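Local atomic coordinates of substrate-binding protein (Synechococcus sp., PDB entry 6WPN), a protein that probably binds an oligosaccharide or other sugar-like solute in the periplasm, as a substrate-binding protein for transport. Residues R211-F216 with Y423-W428; V189-A194 with G387-Q392. All coordinates share one frame; numbering follows the deposited sequence.

Contact 1 of 2, residues R211-F216 with Y423-W428; sequences RQRAAF and YASARW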
loop_
_atom_site.group_PDB
_atom_site.type_symbol
_atom_site.label_atom_id
_atom_site.label_comp_id
_atom_site.label_asym_id
_atom_site.label_seq_id
_atom_site.Cartn_x
_atom_site.Cartn_y
_atom_site.Cartn_z
ATOM N N ARG A 211 18.961 16.142 2.767
ATOM C CA ARG A 211 19.416 16.915 1.602
ATOM C C ARG A 211 18.775 16.316 0.358
ATOM O O ARG A 211 18.926 16.849 -0.746
ATOM C CB ARG A 211 20.939 16.943 1.416
ATOM C CG ARG A 211 21.684 17.988 2.237
ATOM C CD ARG A 211 23.105 18.163 1.715
ATOM N NE ARG A 211 23.213 19.154 0.646
ATOM C CZ ARG A 211 24.023 19.031 -0.401
ATOM N NH1 ARG A 211 24.064 19.979 -1.328
ATOM N NH2 ARG A 211 24.785 17.952 -0.530
ATOM N N GLN A 212 18.078 15.190 0.539
ATOM C CA GLN A 212 17.350 14.511 -0.534
ATOM C C GLN A 212 18.288 13.978 -1.613
ATOM O O GLN A 212 17.887 13.796 -2.765
ATOM C CB GLN A 212 16.292 15.432 -1.142
ATOM C CG GLN A 212 15.282 15.906 -0.123
ATOM C CD GLN A 212 14.421 14.780 0.387
ATOM O OE1 GLN A 212 14.781 14.068 1.326
ATOM N NE2 GLN A 212 13.277 14.610 -0.233
ATOM N N ARG A 213 19.533 13.701 -1.248
ATOM C CA ARG A 213 20.499 13.142 -2.179
ATOM C C ARG A 213 20.417 11.614 -2.160
ATOM O O ARG A 213 19.939 11.005 -1.199
ATOM C CB ARG A 213 21.911 13.597 -1.805
ATOM C CG ARG A 213 22.225 15.067 -2.101
ATOM C CD ARG A 213 21.994 15.462 -3.552
ATOM N NE ARG A 213 22.725 16.682 -3.894
ATOM C CZ ARG A 213 22.179 17.892 -3.987
ATOM N NH1 ARG A 213 20.882 18.056 -3.770
ATOM N NH2 ARG A 213 22.934 18.940 -4.304
ATOM N N ALA A 214 20.891 10.998 -3.242
ATOM C CA ALA A 214 20.863 9.542 -3.348
ATOM C C ALA A 214 21.725 8.912 -2.260
ATOM O O ALA A 214 22.898 9.258 -2.102
ATOM C CB ALA A 214 21.344 9.097 -4.729
ATOM N N ALA A 215 21.143 7.978 -1.510
ATOM C CA ALA A 215 21.861 7.301 -0.437
ATOM C C ALA A 215 21.944 5.790 -0.618
ATOM O O ALA A 215 22.448 5.102 0.278
ATOM C CB ALA A 215 21.213 7.622 0.913
ATOM N N PHE A 216 21.482 5.252 -1.749
ATOM C CA PHE A 216 21.374 3.807 -1.916
ATOM C C PHE A 216 22.589 3.176 -2.583
ATOM O O PHE A 216 22.611 1.953 -2.751
ATOM C CB PHE A 216 20.119 3.451 -2.720
ATOM C CG PHE A 216 20.012 4.174 -4.030
ATOM C CD1 PHE A 216 20.647 3.683 -5.160
ATOM C CD2 PHE A 216 19.266 5.333 -4.138
ATOM C CE1 PHE A 216 20.552 4.346 -6.368
ATOM C CE2 PHE A 216 19.163 5.999 -5.344
ATOM C CZ PHE A 216 19.808 5.503 -6.460
ATOM N N TYR A 423 18.197 15.020 -10.682
ATOM C CA TYR A 423 16.886 15.547 -10.316
ATOM C C TYR A 423 16.939 16.294 -8.986
ATOM O O TYR A 423 16.343 17.368 -8.846
ATOM C CB TYR A 423 15.882 14.389 -10.269
ATOM C CG TYR A 423 14.470 14.715 -9.821
ATOM C CD1 TYR A 423 14.072 14.518 -8.505
ATOM C CD2 TYR A 423 13.525 15.185 -10.727
ATOM C CE1 TYR A 423 12.775 14.800 -8.098
ATOM C CE2 TYR A 423 12.228 15.467 -10.330
ATOM C CZ TYR A 423 11.858 15.273 -9.016
ATOM O OH TYR A 423 10.570 15.554 -8.620
ATOM N N ALA A 424 17.666 15.748 -8.005
ATOM C CA ALA A 424 17.652 16.309 -6.658
ATOM C C ALA A 424 18.427 17.618 -6.559
ATOM O O ALA A 424 18.096 18.465 -5.723
ATOM C CB ALA A 424 18.214 15.294 -5.664
ATOM N N SER A 425 19.457 17.804 -7.384
ATOM C CA SER A 425 20.171 19.074 -7.359
ATOM C C SER A 425 19.339 20.192 -7.971
ATOM O O SER A 425 19.499 21.358 -7.596
ATOM C CB SER A 425 21.511 18.953 -8.087
ATOM O OG SER A 425 22.343 17.984 -7.473
ATOM N N ALA A 426 18.433 19.860 -8.888
ATOM C CA ALA A 426 17.596 20.885 -9.498
ATOM C C ALA A 426 16.424 21.266 -8.602
ATOM O O ALA A 426 16.043 22.441 -8.541
ATOM C CB ALA A 426 17.092 20.403 -10.858
ATOM N N ARG A 427 15.849 20.295 -7.893
ATOM C CA ARG A 427 14.681 20.560 -7.060
ATOM C C ARG A 427 15.082 21.097 -5.687
ATOM O O ARG A 427 14.424 21.999 -5.154
ATOM C CB ARG A 427 13.834 19.287 -6.945
ATOM C CG ARG A 427 12.484 19.462 -6.262
ATOM C CD ARG A 427 11.518 18.352 -6.676
ATOM N NE ARG A 427 10.323 18.314 -5.835
ATOM C CZ ARG A 427 9.341 17.424 -5.961
ATOM N NH1 ARG A 427 9.397 16.490 -6.902
ATOM N NH2 ARG A 427 8.296 17.469 -5.145
ATOM N N TRP A 428 16.150 20.556 -5.098
ATOM C CA TRP A 428 16.654 20.990 -3.794
ATOM C C TRP A 428 18.144 21.292 -3.910
ATOM O O TRP A 428 18.989 20.459 -3.553
ATOM C CB TRP A 428 16.388 19.938 -2.716
ATOM C CG TRP A 428 14.958 19.498 -2.635
ATOM C CD1 TRP A 428 13.940 20.143 -1.995
ATOM C CD2 TRP A 428 14.386 18.317 -3.212
ATOM N NE1 TRP A 428 12.770 19.437 -2.136
ATOM C CE2 TRP A 428 13.016 18.312 -2.879
ATOM C CE3 TRP A 428 14.900 17.263 -3.974
ATOM C CZ2 TRP A 428 12.152 17.294 -3.282
ATOM C CZ3 TRP A 428 14.041 16.256 -4.376
ATOM C CH2 TRP A 428 12.682 16.278 -4.029
#
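Ala424, one turn before the end of the C-terminal helix 409-427, turns its methyl group onto the loop 211-216, which runs between helices 195-202 and 219-233, with CB 3.3 Å from Gln212 O. That carbonyl also accepts a hydrogen bond from Trp420 NE1, so the helix meets it with a methyl and an indole N-H. Ala424 O takes the backbone N-H of Trp428; Arg213 NH1 lies 3.4 Å from Ala424 O, but at an angle too poor for a bond. Ser425 OG sits over one face of the Arg213 guanidinium, 3.3 Å above its plane and toward the rim, while Arg211 CZ lies over the opposite face. This hydroxyl is hydrogen-bonded to Asn421 O and not to the arginine. Arg427 lays CG over the centre of the Trp428 ring, and Gln212 covers the other face: its CG is 4.2 Å from the centroid of the six-membered ring in a CH-pi contact, its CB 3.6 Å from CE3 of Trp428. The Gln212 amide stands nearly upright to the indole, planes 83° apart. Trp428 O, just past the helix, receives Arg213 NH1 at 3.1 Å and 156°, with the oxygen in the guanidinium plane. A bend at chi2 (-56°) folds the arginine toward the helix end. A leucine in place of Arg213 would probably leave Trp428 O without this donor and open a gap where the guanidinium sat between Arg211 and Ser425. The chemistry is that of a cation at a helix C-terminus, its charge likely to be favoured by the carbonyl oxygens; Arg211 and Arg213 share the long, weak pull of the terminal carboxylate of Pro429.

Contact 2 of 2, residues V189-A194 with G387-Q392; sequences VPDDSA and GVKRLQ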
loop_
_atom_site.group_PDB
_atom_site.type_symbol
_atom_site.label_atom_id
_atom_site.label_comp_id
_atom_site.label_asym_id
_atom_site.label_seq_id
_atom_site.Cartn_x
_atom_site.Cartn_y
_atom_site.Cartn_z
ATOM N N VAL A 189 7.561 -2.391 -12.939
ATOM C CA VAL A 189 6.963 -1.353 -13.775
ATOM C C VAL A 189 7.041 -0.061 -12.970
ATOM O O VAL A 189 6.481 0.006 -11.865
ATOM C CB VAL A 189 5.524 -1.710 -14.179
ATOM C CG1 VAL A 189 4.833 -0.517 -14.825
ATOM C CG2 VAL A 189 5.533 -2.897 -15.129
ATOM N N PRO A 190 7.714 0.978 -13.485
ATOM C CA PRO A 190 8.104 2.119 -12.631
ATOM C C PRO A 190 7.034 2.680 -11.707
ATOM O O PRO A 190 7.270 2.784 -10.497
ATOM C CB PRO A 190 8.552 3.162 -13.662
ATOM C CG PRO A 190 9.097 2.350 -14.783
ATOM C CD PRO A 190 8.241 1.106 -14.854
ATOM N N ASP A 191 5.865 3.040 -12.226
ATOM C CA ASP A 191 4.858 3.652 -11.367
ATOM C C ASP A 191 3.680 2.725 -11.108
ATOM O O ASP A 191 2.519 3.126 -11.235
ATOM C CB ASP A 191 4.405 4.998 -11.927
ATOM C CG ASP A 191 5.344 6.129 -11.524
ATOM O OD1 ASP A 191 6.102 5.942 -10.543
ATOM O OD2 ASP A 191 5.321 7.199 -12.167
ATOM N N ASP A 192 3.979 1.480 -10.748
ATOM C CA ASP A 192 2.958 0.532 -10.333
ATOM C C ASP A 192 3.156 0.295 -8.842
ATOM O O ASP A 192 3.394 1.250 -8.097
ATOM C CB ASP A 192 3.053 -0.771 -11.135
ATOM C CG ASP A 192 1.726 -1.516 -11.213
ATOM O OD1 ASP A 192 1.321 -2.145 -10.208
ATOM O OD2 ASP A 192 1.081 -1.461 -12.285
ATOM N N SER A 193 3.060 -0.950 -8.394
ATOM C CA SER A 193 3.206 -1.229 -6.972
ATOM C C SER A 193 4.576 -0.791 -6.470
ATOM O O SER A 193 5.568 -0.803 -7.203
ATOM C CB SER A 193 3.013 -2.718 -6.700
ATOM O OG SER A 193 3.396 -3.043 -5.375
ATOM N N ALA A 194 4.620 -0.385 -5.205
ATOM C CA ALA A 194 5.859 0.014 -4.555
ATOM C C ALA A 194 6.482 -1.127 -3.764
ATOM O O ALA A 194 7.419 -0.893 -2.993
ATOM C CB ALA A 194 5.616 1.218 -3.641
ATOM N N GLY A 387 8.829 13.654 -3.872
ATOM C CA GLY A 387 9.532 13.091 -5.011
ATOM C C GLY A 387 9.927 11.633 -4.919
ATOM O O GLY A 387 10.874 11.222 -5.600
ATOM N N VAL A 388 9.242 10.835 -4.094
ATOM C CA VAL A 388 9.616 9.431 -3.944
ATOM C C VAL A 388 9.188 8.616 -5.157
ATOM O O VAL A 388 9.789 7.577 -5.457
ATOM C CB VAL A 388 9.026 8.851 -2.643
ATOM C CG1 VAL A 388 7.539 8.605 -2.794
ATOM C CG2 VAL A 388 9.746 7.567 -2.256
ATOM N N LYS A 389 8.157 9.059 -5.876
ATOM C CA LYS A 389 7.754 8.349 -7.083
ATOM C C LYS A 389 8.702 8.615 -8.243
ATOM O O LYS A 389 8.892 7.737 -9.092
ATOM C CB LYS A 389 6.316 8.713 -7.453
ATOM C CG LYS A 389 5.280 8.027 -6.564
ATOM C CD LYS A 389 5.343 6.507 -6.721
ATOM C CE LYS A 389 4.417 5.789 -5.749
ATOM N NZ LYS A 389 4.857 5.946 -4.333
ATOM N N ARG A 390 9.308 9.802 -8.294
ATOM C CA ARG A 390 10.393 10.029 -9.242
ATOM C C ARG A 390 11.552 9.084 -8.952
ATOM O O ARG A 390 12.134 8.493 -9.868
ATOM C CB ARG A 390 10.874 11.477 -9.139
ATOM C CG ARG A 390 12.022 11.844 -10.070
ATOM C CD ARG A 390 11.564 11.961 -11.511
ATOM N NE ARG A 390 10.586 13.044 -11.629
ATOM C CZ ARG A 390 9.993 13.411 -12.759
ATOM N NH1 ARG A 390 10.275 12.785 -13.894
ATOM N NH2 ARG A 390 9.121 14.413 -12.753
ATOM N N LEU A 391 11.889 8.927 -7.669
ATOM C CA LEU A 391 12.949 8.012 -7.263
ATOM C C LEU A 391 12.594 6.568 -7.596
ATOM O O LEU A 391 13.432 5.819 -8.110
ATOM C CB LEU A 391 13.210 8.170 -5.766
ATOM C CG LEU A 391 14.226 7.227 -5.126
ATOM C CD1 LEU A 391 15.622 7.557 -5.625
ATOM C CD2 LEU A 391 14.153 7.301 -3.606
ATOM N N GLN A 392 11.356 6.160 -7.311
ATOM C CA GLN A 392 10.928 4.807 -7.647
ATOM C C GLN A 392 11.064 4.540 -9.139
ATOM O O GLN A 392 11.538 3.472 -9.548
ATOM C CB GLN A 392 9.483 4.586 -7.208
ATOM C CG GLN A 392 8.894 3.280 -7.715
ATOM C CD GLN A 392 7.444 3.103 -7.313
ATOM O OE1 GLN A 392 7.097 3.205 -6.138
ATOM N NE2 GLN A 392 6.589 2.840 -8.290
#
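Ser193 gives its backbone N-H to Asp192 OD1 at 2.8 Å, on the anti side of the carboxylate, and turns its own carbonyl oxygen to the neighbourhood of the Gln392 amide, 3.9 Å from NE2. That carbonyl accepts a hydrogen bond from Tyr396 OH. Asp192 O also lies near Gln392 NE2, at 3.6 Å. The nitrogen itself is directed at Pro190 O, although the modelled separation between NE2 and that oxygen is too short to trust and the exact placement doubtful. With CG anti to the backbone N (chi1 171°) and the chain extended beyond it, the glutamine sends its amide straight out from the helix into the curve of the loop. At the other end of the amide, Gln392 OE1 touches the methyl of Ala194 at 3.5 Å. Ala194 is the N-cap of helix 195-202, so the glutamine, from the second turn of helix 388-403, meets the loop just where the next helix begins. Ser193 OG bonds to Glu195 N in that first turn. Nearer the start of helix 388-403, Asp191 OD1 comes up to the aliphatic part of Lys389, 3.9 Å from CD, but stays 6.3 Å from NZ, so no salt bridge forms. The Asp191 carboxylate is turned 68° from the Gln392 amide plane. Pro190 packs its ring on Ser393 and Thr397 farther along helix 388-403.

How the contacts relate
Contacts 1 and 2 lie about 15 Å apart between centres, on the same side of the chain's centre, and are joined through two consecutive helices, 388-403 and 409-427. Each helix meets a loop next to helix 195-202: contact 2 uses the loop leading into it, contact 1 the loop that follows. Direct packing links them, with Phe216 CE2 3.9 Å from Leu391 CD1 and Tyr423 CE2 3.2 Å from Arg390 NE. Asn97, on helix 92-99, accepts the N-H of Gly387 through OD1 and, as modelled, a hydrogen bond from Arg427 NH2, so it ties both contacts. Contact 1 is peripheral, about 24 Å from the chain's centre, against about 12 Å for contact 2.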